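Local coordinates for carbohydrate esterase family 2 (CE2) (Chaetomium olivicolor, PDB 4XVH), which probably removes acetyl groups from xylan and related plant polysaccharides, pairing an SGNH-type hydrolase domain with a jelly-roll beta-sandwich domain, at residues A[162-166]-A[167-171]; A[270-273]-A[274-278]; A[68-72]-A[73-77]. All blocks are in the same frame, centred on the assembly; numbering follows the deposited sequence.

Interaction 1: residues A[162-166]-A[167-171]. With PEU (2,5,8,11,14,17,20,23,26,29,32,35,38,41,44,47,50,53,56,59,62,65,68,71,74,77,80-heptacosaoxadooctacontan-82-ol), chain C.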
ATOM      1  N   SER A 162      -2.910  -8.260  -3.087  1.00 16.80           N
ATOM      2  CA  SER A 162      -2.183  -9.497  -2.796  1.00 17.80           C
ATOM      3  C   SER A 162      -2.218 -10.455  -3.985  1.00 18.96           C
ATOM      4  O   SER A 162      -3.261 -10.620  -4.626  1.00 18.72           O
ATOM      5  CB  SER A 162      -2.751 -10.179  -1.552  1.00 18.08           C
ATOM      6  OG  SER A 162      -2.404  -9.383  -0.425  1.00 16.00           O
ATOM      7  N   GLY A 163      -1.070 -11.063  -4.268  1.00 19.10           N
ATOM      8  CA  GLY A 163      -0.964 -12.100  -5.277  1.00 20.84           C
ATOM      9  C   GLY A 163      -0.624 -11.547  -6.644  1.00 21.13           C
ATOM     10  O   GLY A 163      -0.370 -12.316  -7.568  1.00 22.61           O
ATOM     11  N   LYS A 164      -0.595 -10.215  -6.768  1.00 19.25           N
ATOM     12  CA  LYS A 164      -0.423  -9.602  -8.068  1.00 19.55           C
ATOM     13  C   LYS A 164       1.032  -9.452  -8.440  1.00 20.07           C
ATOM     14  O   LYS A 164       1.903  -9.256  -7.594  1.00 19.11           O
ATOM     15  CB  LYS A 164      -1.115  -8.241  -8.125  1.00 17.83           C
ATOM     16  CG  LYS A 164      -2.630  -8.333  -7.955  1.00 15.77           C
ATOM     17  CD  LYS A 164      -3.270  -9.146  -9.094  1.00 17.36           C
ATOM     18  CE  LYS A 164      -4.794  -8.989  -9.070  1.00 17.95           C
ATOM     19  NZ  LYS A 164      -5.445  -9.737 -10.194  1.00 19.71           N
ATOM     20  N   GLY A 165       1.288  -9.508  -9.741  1.00 22.51           N
ATOM     21  CA  GLY A 165       2.633  -9.334 -10.241  1.00 22.84           C
ATOM     22  C   GLY A 165       2.772  -8.201 -11.252  1.00 23.25           C
ATOM     23  O   GLY A 165       1.829  -7.458 -11.528  1.00 23.45           O
ATOM     24  N   LEU A 166       3.978  -8.083 -11.788  1.00 22.06           N
ATOM     25  CA  LEU A 166       4.299  -7.159 -12.855  1.00 22.78           C
ATOM     26  C   LEU A 166       3.987  -7.746 -14.243  1.00 25.08           C
ATOM     27  O   LEU A 166       3.361  -7.083 -15.065  1.00 25.85           O
ATOM     28  CB  LEU A 166       5.776  -6.796 -12.770  1.00 22.87           C
ATOM     29  CG  LEU A 166       6.382  -5.895 -13.853  1.00 23.83           C
ATOM     30  CD1 LEU A 166       5.722  -4.491 -13.806  1.00 26.69           C
ATOM     31  CD2 LEU A 166       7.904  -5.801 -13.704  1.00 22.62           C
ATOM     32  N   ILE A 167       4.470  -8.961 -14.521  1.00 25.14           N
ATOM     33  CA  ILE A 167       4.177  -9.613 -15.804  1.00 25.49           C
ATOM     34  C   ILE A 167       3.286 -10.839 -15.619  1.00 26.96           C
ATOM     35  O   ILE A 167       2.595 -11.219 -16.534  1.00 27.99           O
ATOM     36  CB  ILE A 167       5.454 -10.041 -16.572  1.00 30.21           C
ATOM     37  CG1 ILE A 167       6.248 -11.092 -15.807  1.00 28.45           C
ATOM     38  CG2 ILE A 167       6.338  -8.850 -16.823  1.00 29.98           C
ATOM     39  CD1 ILE A 167       7.351 -11.700 -16.652  1.00 29.96           C
ATOM     40  N   ARG A 168       3.282 -11.443 -14.430  1.00 25.73           N
ATOM     41  CA  ARG A 168       2.379 -12.554 -14.188  1.00 26.26           C
ATOM     42  C   ARG A 168       2.088 -12.638 -12.702  1.00 25.05           C
ATOM     43  O   ARG A 168       2.942 -12.328 -11.884  1.00 21.30           O
ATOM     44  CB  ARG A 168       2.967 -13.878 -14.726  1.00 28.28           C
ATOM     45  CG  ARG A 168       4.259 -14.347 -14.047  1.00 27.99           C
ATOM     46  CD  ARG A 168       4.863 -15.591 -14.752  1.00 28.02           C
ATOM     47  NE  ARG A 168       5.895 -16.220 -13.924  1.00 28.72           N
ATOM     48  CZ  ARG A 168       6.507 -17.373 -14.230  1.00 32.96           C
ATOM     49  NH1 ARG A 168       6.224 -18.021 -15.362  1.00 32.10           N
ATOM     50  NH2 ARG A 168       7.434 -17.875 -13.407  1.00 32.84           N
ATOM     51  N   ASN A 169       0.866 -13.039 -12.365  1.00 25.68           N
ATOM     52  CA  ASN A 169       0.447 -13.100 -10.976  1.00 23.42           C
ATOM     53  C   ASN A 169       0.884 -14.396 -10.283  1.00 24.49           C
ATOM     54  O   ASN A 169       1.667 -15.175 -10.855  1.00 26.85           O
ATOM     55  CB  ASN A 169      -1.062 -12.923 -10.895  1.00 22.68           C
ATOM     56  CG  ASN A 169      -1.512 -11.547 -11.396  1.00 22.96           C
ATOM     57  OD1 ASN A 169      -0.838 -10.526 -11.158  1.00 22.78           O
ATOM     58  ND2 ASN A 169      -2.641 -11.520 -12.115  1.00 21.53           N
ATOM     59  N   PHE A 170       0.387 -14.597  -9.061  1.00 23.36           N
ATOM     60  CA  PHE A 170       0.751 -15.740  -8.228  1.00 27.77           C
ATOM     61  C   PHE A 170       0.550 -17.044  -9.008  1.00 30.33           C
ATOM     62  O   PHE A 170      -0.384 -17.161  -9.801  1.00 32.11           O
ATOM     63  CB  PHE A 170      -0.070 -15.734  -6.924  1.00 30.77           C
ATOM     64  CG  PHE A 170       0.113 -16.967  -6.058  1.00 35.63           C
ATOM     65  CD1 PHE A 170       1.168 -17.055  -5.160  1.00 36.99           C
ATOM     66  CD2 PHE A 170      -0.784 -18.027  -6.132  1.00 39.50           C
ATOM     67  CE1 PHE A 170       1.348 -18.183  -4.366  1.00 38.97           C
ATOM     68  CE2 PHE A 170      -0.611 -19.176  -5.335  1.00 42.32           C
ATOM     69  CZ  PHE A 170       0.459 -19.251  -4.449  1.00 42.09           C
ATOM     70  N   ALA A 171       1.466 -17.990  -8.829  1.00 32.13           N
ATOM     71  CA  ALA A 171       1.425 -19.243  -9.584  1.00 37.68           C
ATOM     72  C   ALA A 171       0.327 -20.158  -9.062  1.00 43.78           C
ATOM     73  O   ALA A 171       0.457 -20.753  -8.006  1.00 44.03           O
ATOM     74  CB  ALA A 171       2.795 -19.964  -9.532  1.00 36.74           C
TER
HETATM   75  CAA PEU C 402     -15.533  -9.980  -1.739  1.00 70.99           C
HETATM   76  OAB PEU C 402     -14.887 -11.265  -1.697  1.00 71.77           O
HETATM   77  CAC PEU C 402     -15.169 -12.089  -2.894  1.00 72.61           C
HETATM   78  CAD PEU C 402     -14.565 -13.536  -3.040  1.00 77.05           C
HETATM   79  OAE PEU C 402     -14.978 -14.445  -1.990  1.00 77.29           O
HETATM   80  CAF PEU C 402     -14.521 -14.059  -0.655  1.00 77.68           C
HETATM   81  CAG PEU C 402     -13.049 -14.202  -0.232  1.00 77.76           C
HETATM   82  OAH PEU C 402     -12.041 -13.571  -1.036  1.00 78.01           O
HETATM   83  CAI PEU C 402     -10.737 -13.657  -0.394  1.00 77.94           C
HETATM   84  CAJ PEU C 402      -9.587 -13.252  -1.324  1.00 78.01           C
HETATM   85  OAK PEU C 402      -8.315 -13.304  -0.623  1.00 78.05           O
HETATM   86  CAL PEU C 402      -7.243 -13.366  -1.586  1.00 78.01           C
HETATM   87  CAM PEU C 402      -5.852 -13.440  -0.965  1.00 77.83           C
HETATM   88  OAN PEU C 402      -5.007 -13.737  -2.095  1.00 77.54           O
HETATM   89  CAO PEU C 402      -3.623 -13.978  -1.756  1.00 76.89           C
HETATM   90  CAP PEU C 402      -3.237 -14.758  -2.996  1.00 76.24           C
HETATM   91  OAQ PEU C 402      -1.947 -15.337  -3.313  1.00 75.85           O
HETATM   92  CAR PEU C 402      -1.327 -16.238  -2.343  1.00 75.04           C
HETATM   93  CAS PEU C 402      -0.619 -15.692  -1.077  1.00 73.49           C
HETATM   94  OAT PEU C 402       0.567 -14.848  -1.364  1.00 71.07           O
HETATM   95  CAU PEU C 402       0.325 -13.616  -2.108  1.00 68.13           C
HETATM   96  CAV PEU C 402       1.631 -12.837  -2.369  1.00 65.81           C
HETATM   97  OAW PEU C 402       1.505 -11.575  -3.072  1.00 64.62           O
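Gly163 and Phe170, with Gly165 and Asn169 further in, face each other across a local hairpin-like loop that follows strand 155-160 of the Rossmann-like SGNH hydrolase domain and lines the ligand pocket. The two arms run in nearly opposite directions, 168° apart, and two hydrogen bonds join them. Phe170 N donates to Gly163 O at 2.8 Å, closing the mouth of the loop. Deeper in, the Asn169 amide replaces a backbone rung: its OD1 takes the N-H of Gly165 at 2.8 Å, in the carbonyl plane and fairly straight (158° at the hydrogen). With CG beside its own backbone N (chi1 -63°), Asn169 turns its amide inward, and OD1 also lies 3.5 Å from Lys164 CD. The other end of that amide, ND2, and Lys164 NZ both donate to Pro179 O, which fixes the amide's rotation. At the bend, Leu166 N and Ile167 N are taken by the carboxylate of Asp216. On the pocket side a polyethylene glycol chain passes the loop: its OAW accepts from Gly163 N, and Asn215 ND2 also bonds to the ligand. Its carbon CAR sits over the centre of the Phe170 ring, 3.9 Å from CD1.

Interaction 2: residues A[270-273]-A[274-278]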
ATOM      1  N   GLN A 270      16.896 -17.217  -6.963  1.00 28.18           N
ATOM      2  CA  GLN A 270      15.831 -16.278  -7.295  1.00 26.84           C
ATOM      3  C   GLN A 270      16.100 -14.819  -6.836  1.00 27.67           C
ATOM      4  O   GLN A 270      15.837 -13.857  -7.592  1.00 27.21           O
ATOM      5  CB  GLN A 270      14.501 -16.782  -6.715  1.00 24.00           C
ATOM      6  CG  GLN A 270      13.993 -18.039  -7.383  1.00 25.24           C
ATOM      7  CD  GLN A 270      12.513 -18.222  -7.155  1.00 25.46           C
ATOM      8  OE1 GLN A 270      11.968 -17.815  -6.109  1.00 23.65           O
ATOM      9  NE2 GLN A 270      11.838 -18.792  -8.142  1.00 25.25           N
ATOM     10  N   LYS A 271      16.635 -14.650  -5.626  1.00 25.99           N
ATOM     11  CA  LYS A 271      16.837 -13.311  -5.066  1.00 24.51           C
ATOM     12  C   LYS A 271      17.926 -12.539  -5.812  1.00 25.33           C
ATOM     13  O   LYS A 271      17.774 -11.369  -6.145  1.00 22.13           O
ATOM     14  CB  LYS A 271      17.186 -13.400  -3.586  1.00 24.59           C
ATOM     15  CG  LYS A 271      17.374 -12.048  -2.880  1.00 24.38           C
ATOM     16  CD  LYS A 271      16.185 -11.087  -3.089  1.00 23.02           C
ATOM     17  CE  LYS A 271      16.269  -9.876  -2.134  1.00 21.40           C
ATOM     18  NZ  LYS A 271      15.942 -10.283  -0.734  1.00 20.27           N
ATOM     19  N   THR A 272      19.044 -13.198  -6.058  1.00 28.02           N
ATOM     20  CA  THR A 272      20.098 -12.583  -6.870  1.00 29.02           C
ATOM     21  C   THR A 272      19.590 -12.308  -8.290  1.00 28.95           C
ATOM     22  O   THR A 272      19.836 -11.245  -8.841  1.00 30.10           O
ATOM     23  CB  THR A 272      21.335 -13.479  -6.898  1.00 30.85           C
ATOM     24  OG1 THR A 272      21.869 -13.539  -5.567  1.00 31.43           O
ATOM     25  CG2 THR A 272      22.410 -12.952  -7.876  1.00 31.61           C
ATOM     26  N   THR A 273      18.875 -13.264  -8.882  1.00 29.40           N
ATOM     27  CA  THR A 273      18.333 -13.082 -10.234  1.00 28.94           C
ATOM     28  C   THR A 273      17.404 -11.843 -10.295  1.00 27.84           C
ATOM     29  O   THR A 273      17.521 -11.016 -11.214  1.00 26.74           O
ATOM     30  CB  THR A 273      17.572 -14.330 -10.706  1.00 27.86           C
ATOM     31  OG1 THR A 273      18.470 -15.450 -10.725  1.00 28.73           O
ATOM     32  CG2 THR A 273      17.026 -14.136 -12.117  1.00 28.97           C
ATOM     33  N   GLN A 274      16.494 -11.714  -9.321  1.00 26.16           N
ATOM     34  CA  GLN A 274      15.601 -10.545  -9.269  1.00 24.99           C
ATOM     35  C   GLN A 274      16.383  -9.265  -9.049  1.00 26.18           C
ATOM     36  O   GLN A 274      16.076  -8.228  -9.638  1.00 26.74           O
ATOM     37  CB  GLN A 274      14.562 -10.653  -8.152  1.00 23.09           C
ATOM     38  CG  GLN A 274      13.515  -9.517  -8.212  1.00 21.77           C
ATOM     39  CD  GLN A 274      12.825  -9.260  -6.890  1.00 21.54           C
ATOM     40  OE1 GLN A 274      13.356  -9.591  -5.819  1.00 21.10           O
ATOM     41  NE2 GLN A 274      11.617  -8.668  -6.953  1.00 20.24           N
ATOM     42  N   THR A 275      17.389  -9.348  -8.184  1.00 25.92           N
ATOM     43  CA  THR A 275      18.160  -8.172  -7.829  1.00 25.35           C
ATOM     44  C   THR A 275      18.881  -7.629  -9.039  1.00 26.97           C
ATOM     45  O   THR A 275      18.816  -6.432  -9.326  1.00 26.77           O
ATOM     46  CB  THR A 275      19.148  -8.488  -6.713  1.00 24.99           C
ATOM     47  OG1 THR A 275      18.396  -8.835  -5.545  1.00 22.71           O
ATOM     48  CG2 THR A 275      20.042  -7.284  -6.426  1.00 22.20           C
ATOM     49  N   ASN A 276      19.522  -8.521  -9.789  1.00 27.68           N
ATOM     50  CA  ASN A 276      20.240  -8.093 -10.987  1.00 29.73           C
ATOM     51  C   ASN A 276      19.304  -7.537 -12.055  1.00 29.17           C
ATOM     52  O   ASN A 276      19.635  -6.558 -12.739  1.00 28.54           O
ATOM     53  CB  ASN A 276      21.058  -9.265 -11.558  1.00 32.57           C
ATOM     54  CG  ASN A 276      22.262  -9.611 -10.685  1.00 34.00           C
ATOM     55  OD1 ASN A 276      22.754  -8.760  -9.946  1.00 33.96           O
ATOM     56  ND2 ASN A 276      22.756 -10.852 -10.792  1.00 35.38           N
ATOM     57  N   ALA A 277      18.142  -8.172 -12.215  1.00 27.84           N
ATOM     58  CA  ALA A 277      17.147  -7.687 -13.170  1.00 27.38           C
ATOM     59  C   ALA A 277      16.690  -6.262 -12.824  1.00 27.13           C
ATOM     60  O   ALA A 277      16.571  -5.404 -13.704  1.00 27.31           O
ATOM     61  CB  ALA A 277      15.964  -8.615 -13.222  1.00 25.62           C
ATOM     62  N   ILE A 278      16.473  -5.998 -11.546  1.00 22.66           N
ATOM     63  CA  ILE A 278      16.043  -4.673 -11.152  1.00 24.78           C
ATOM     64  C   ILE A 278      17.149  -3.641 -11.374  1.00 24.42           C
ATOM     65  O   ILE A 278      16.884  -2.546 -11.881  1.00 24.45           O
ATOM     66  CB  ILE A 278      15.550  -4.675  -9.669  1.00 22.37           C
ATOM     67  CG1 ILE A 278      14.197  -5.395  -9.601  1.00 20.85           C
ATOM     68  CG2 ILE A 278      15.437  -3.253  -9.100  1.00 22.97           C
ATOM     69  CD1 ILE A 278      13.705  -5.685  -8.176  1.00 19.28           C
TER
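Gln274, Thr275, Asn276 and Ala277 each donate a backbone N-H to the carbonyl four residues earlier, the regular alpha-helical pattern of the opening turns of helix 270-285. Gln274 N lies 2.8 Å from Gln270 O. Ala277 N is 3.1 Å from Thr273 O. The Thr275 side chain adds a bond to this ladder. Its hydroxyl lies beside its own backbone N (chi1 -64°), letting OG1 turn back along the helix and donate to Lys271 O at 2.7 Å. That carbonyl also receives Thr275 N at 2.9 Å, the two donors arriving from opposite faces of its plane. OG1 also meets Asn255 ND2, while the Lys271 chain passes across the Thr275 side chain, CD 4.0 Å from Thr275 OG1, and carries NZ on to Ser256 O and Trp294 O. Thr272 and Asn276 project in parallel, one turn apart, with CG2 of Thr272 3.6 Å from ND2 of Asn276; the Thr272 hydroxyl bonds to Asp261. Gln274 OE1 accepts from Ser256 N while its NE2 bonds to Tyr231 OH. Within the beta-alpha-beta unit 250-254, 270-285, 289-292, Thr275 and Ile278 rest on Phe291 of the edge strand, and Thr273 and Ala277 on helix 228-243.

Interaction 3: residues A[68-72]-A[73-77]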
ATOM      1  N   ALA A  68     -16.096   7.007  23.370  1.00 27.61           N
ATOM      2  CA  ALA A  68     -16.714   7.648  24.525  1.00 31.06           C
ATOM      3  C   ALA A  68     -15.619   8.177  25.426  1.00 31.37           C
ATOM      4  O   ALA A  68     -14.513   7.617  25.462  1.00 27.92           O
ATOM      5  CB  ALA A  68     -17.600   6.677  25.286  1.00 32.24           C
ATOM      6  N   GLY A  69     -15.920   9.260  26.137  1.00 32.93           N
ATOM      7  CA  GLY A  69     -15.036   9.756  27.179  1.00 30.81           C
ATOM      8  C   GLY A  69     -14.207  10.971  26.797  1.00 29.51           C
ATOM      9  O   GLY A  69     -13.496  11.493  27.644  1.00 29.82           O
ATOM     10  N   LEU A  70     -14.301  11.423  25.542  1.00 27.88           N
ATOM     11  CA  LEU A  70     -13.540  12.590  25.111  1.00 26.75           C
ATOM     12  C   LEU A  70     -14.037  13.825  25.868  1.00 28.50           C
ATOM     13  O   LEU A  70     -15.199  13.881  26.298  1.00 30.87           O
ATOM     14  CB  LEU A  70     -13.638  12.787  23.589  1.00 25.21           C
ATOM     15  CG  LEU A  70     -13.010  11.672  22.743  1.00 25.86           C
ATOM     16  CD1 LEU A  70     -13.262  11.967  21.254  1.00 24.61           C
ATOM     17  CD2 LEU A  70     -11.498  11.483  23.031  1.00 22.54           C
ATOM     18  N   ARG A  71     -13.150  14.789  26.096  1.00 28.19           N
ATOM     19  CA  ARG A  71     -13.546  16.025  26.765  1.00 33.15           C
ATOM     20  C   ARG A  71     -14.034  16.998  25.712  1.00 31.87           C
ATOM     21  O   ARG A  71     -13.427  17.075  24.641  1.00 29.34           O
ATOM     22  CB  ARG A  71     -12.376  16.618  27.547  1.00 35.58           C
ATOM     23  CG  ARG A  71     -12.683  17.931  28.279  1.00 40.94           C
ATOM     24  CD  ARG A  71     -11.438  18.444  29.027  1.00 43.80           C
ATOM     25  NE  ARG A  71     -11.652  19.790  29.539  1.00 48.14           N
ATOM     26  CZ  ARG A  71     -12.150  20.052  30.744  1.00 53.96           C
ATOM     27  NH1 ARG A  71     -12.463  19.051  31.565  1.00 56.05           N
ATOM     28  NH2 ARG A  71     -12.333  21.309  31.137  1.00 56.42           N
ATOM     29  N   LYS A  72     -15.127  17.724  25.988  1.00 32.66           N
ATOM     30  CA  LYS A  72     -15.617  18.723  25.036  1.00 33.33           C
ATOM     31  C   LYS A  72     -14.505  19.679  24.617  1.00 33.41           C
ATOM     32  O   LYS A  72     -13.885  20.336  25.464  1.00 34.44           O
ATOM     33  CB  LYS A  72     -16.770  19.537  25.623  1.00 35.80           C
ATOM     34  CG  LYS A  72     -17.326  20.568  24.646  1.00 37.04           C
ATOM     35  CD  LYS A  72     -18.494  21.323  25.288  1.00 40.84           C
ATOM     36  CE  LYS A  72     -19.106  22.324  24.331  1.00 43.46           C
ATOM     37  NZ  LYS A  72     -20.176  23.087  25.072  1.00 47.32           N
ATOM     38  N   GLY A  73     -14.248  19.748  23.317  1.00 32.10           N
ATOM     39  CA  GLY A  73     -13.190  20.602  22.810  1.00 32.78           C
ATOM     40  C   GLY A  73     -12.671  20.102  21.473  1.00 31.53           C
ATOM     41  O   GLY A  73     -13.305  19.273  20.829  1.00 31.05           O
ATOM     42  N   LYS A  74     -11.517  20.602  21.054  1.00 32.50           N
ATOM     43  CA  LYS A  74     -10.979  20.250  19.734  1.00 33.33           C
ATOM     44  C   LYS A  74     -10.432  18.817  19.703  1.00 29.33           C
ATOM     45  O   LYS A  74      -9.750  18.379  20.636  1.00 29.31           O
ATOM     46  CB  LYS A  74      -9.886  21.252  19.314  1.00 36.93           C
ATOM     47  CG  LYS A  74      -9.177  20.841  18.024  1.00 39.86           C
ATOM     48  CD  LYS A  74      -8.243  21.911  17.488  1.00 44.07           C
ATOM     49  CE  LYS A  74      -7.557  21.422  16.196  1.00 45.75           C
ATOM     50  NZ  LYS A  74      -6.649  22.468  15.652  1.00 49.40           N
ATOM     51  N   HIS A  75     -10.761  18.065  18.660  1.00 26.91           N
ATOM     52  CA  HIS A  75     -10.172  16.741  18.490  1.00 25.27           C
ATOM     53  C   HIS A  75      -9.824  16.531  17.012  1.00 25.07           C
ATOM     54  O   HIS A  75     -10.436  17.157  16.143  1.00 25.97           O
ATOM     55  CB  HIS A  75     -11.118  15.647  18.989  1.00 25.50           C
ATOM     56  CG  HIS A  75     -11.417  15.753  20.450  1.00 26.69           C
ATOM     57  ND1 HIS A  75     -10.550  15.297  21.423  1.00 26.84           N
ATOM     58  CD2 HIS A  75     -12.458  16.324  21.104  1.00 27.62           C
ATOM     59  CE1 HIS A  75     -11.056  15.571  22.617  1.00 28.62           C
ATOM     60  NE2 HIS A  75     -12.216  16.186  22.449  1.00 29.25           N
ATOM     61  N   THR A  76      -8.806  15.710  16.753  1.00 24.72           N
ATOM     62  CA  THR A  76      -8.439  15.319  15.396  1.00 23.96           C
ATOM     63  C   THR A  76      -8.833  13.868  15.202  1.00 22.84           C
ATOM     64  O   THR A  76      -8.781  13.058  16.135  1.00 22.57           O
ATOM     65  CB  THR A  76      -6.926  15.465  15.105  1.00 24.56           C
ATOM     66  OG1 THR A  76      -6.181  14.616  15.996  1.00 25.51           O
ATOM     67  CG2 THR A  76      -6.454  16.909  15.266  1.00 25.88           C
ATOM     68  N   VAL A  77      -9.226  13.538  13.979  1.00 22.21           N
ATOM     69  CA  VAL A  77      -9.609  12.179  13.634  1.00 21.23           C
ATOM     70  C   VAL A  77      -8.927  11.785  12.325  1.00 21.86           C
ATOM     71  O   VAL A  77      -9.024  12.503  11.313  1.00 22.24           O
ATOM     72  CB  VAL A  77     -11.135  12.031  13.484  1.00 20.72           C
ATOM     73  CG1 VAL A  77     -11.486  10.622  13.144  1.00 20.02           C
ATOM     74  CG2 VAL A  77     -11.853  12.469  14.778  1.00 21.15           C
TER
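Leu70 and Arg71 meet the imidazole of His75 where a surface loop of the N-terminal jelly-roll beta-sandwich domain turns into strand 73-81, a local contact spanning four to five residues. Its polar part is one hydrogen bond: His75 NE2 donates to Arg71 O at 2.7 Å, nearly straight at 164°, with the oxygen only 4° out of the ring plane. The other ring nitrogen, ND1, bonds to Asp49 OD2, and the same carboxylate takes Thr76 N through OD1. Held at both nitrogens, the ring has little freedom to turn; with acceptors at both, it is probably doubly protonated, its charge offset by Asp49. The apolar part comes from Leu70, which runs antiparallel to the His75 side chain, over one face of the ring. Its CB makes an off-centre CH-pi contact, 4.2 Å from the ring centroid, and CD1 stands above the ring centre; the same side chain also touches Ile48 of strand 44-48. Backbone shape completes the turn: the angles of Gly73 suit glycine, because a CB would run into the preceding carbonyl O, and Gly73 pairs with Gly28 of strand 21-28 as the strand begins. Leu70 CB stands over the NE2-CE1 side of the His75 face, 3.9 Å from each of the two atoms.

In the fold
Followed from the N terminus, the three contacts come in series, 68-77, 162-171 and 270-278, and none nests in or crosses another. Interaction 3 holds the end of the loop that passes from strand 63-65 of one sheet of the N-terminal beta-sandwich to strand 73-81 of the other. Interaction 1 closes a loop beyond an edge strand of the parallel sheet in the hydrolase domain. Interaction 2 lies in the last crossover of that sheet. Interactions 1 and 2 have centres 16 Å apart and do not touch, but Tyr231 of helix 228-243 contacts both, through Leu166 and Gln274. Interaction 3 lies across the molecule, its centre 44 Å from that of interaction 1.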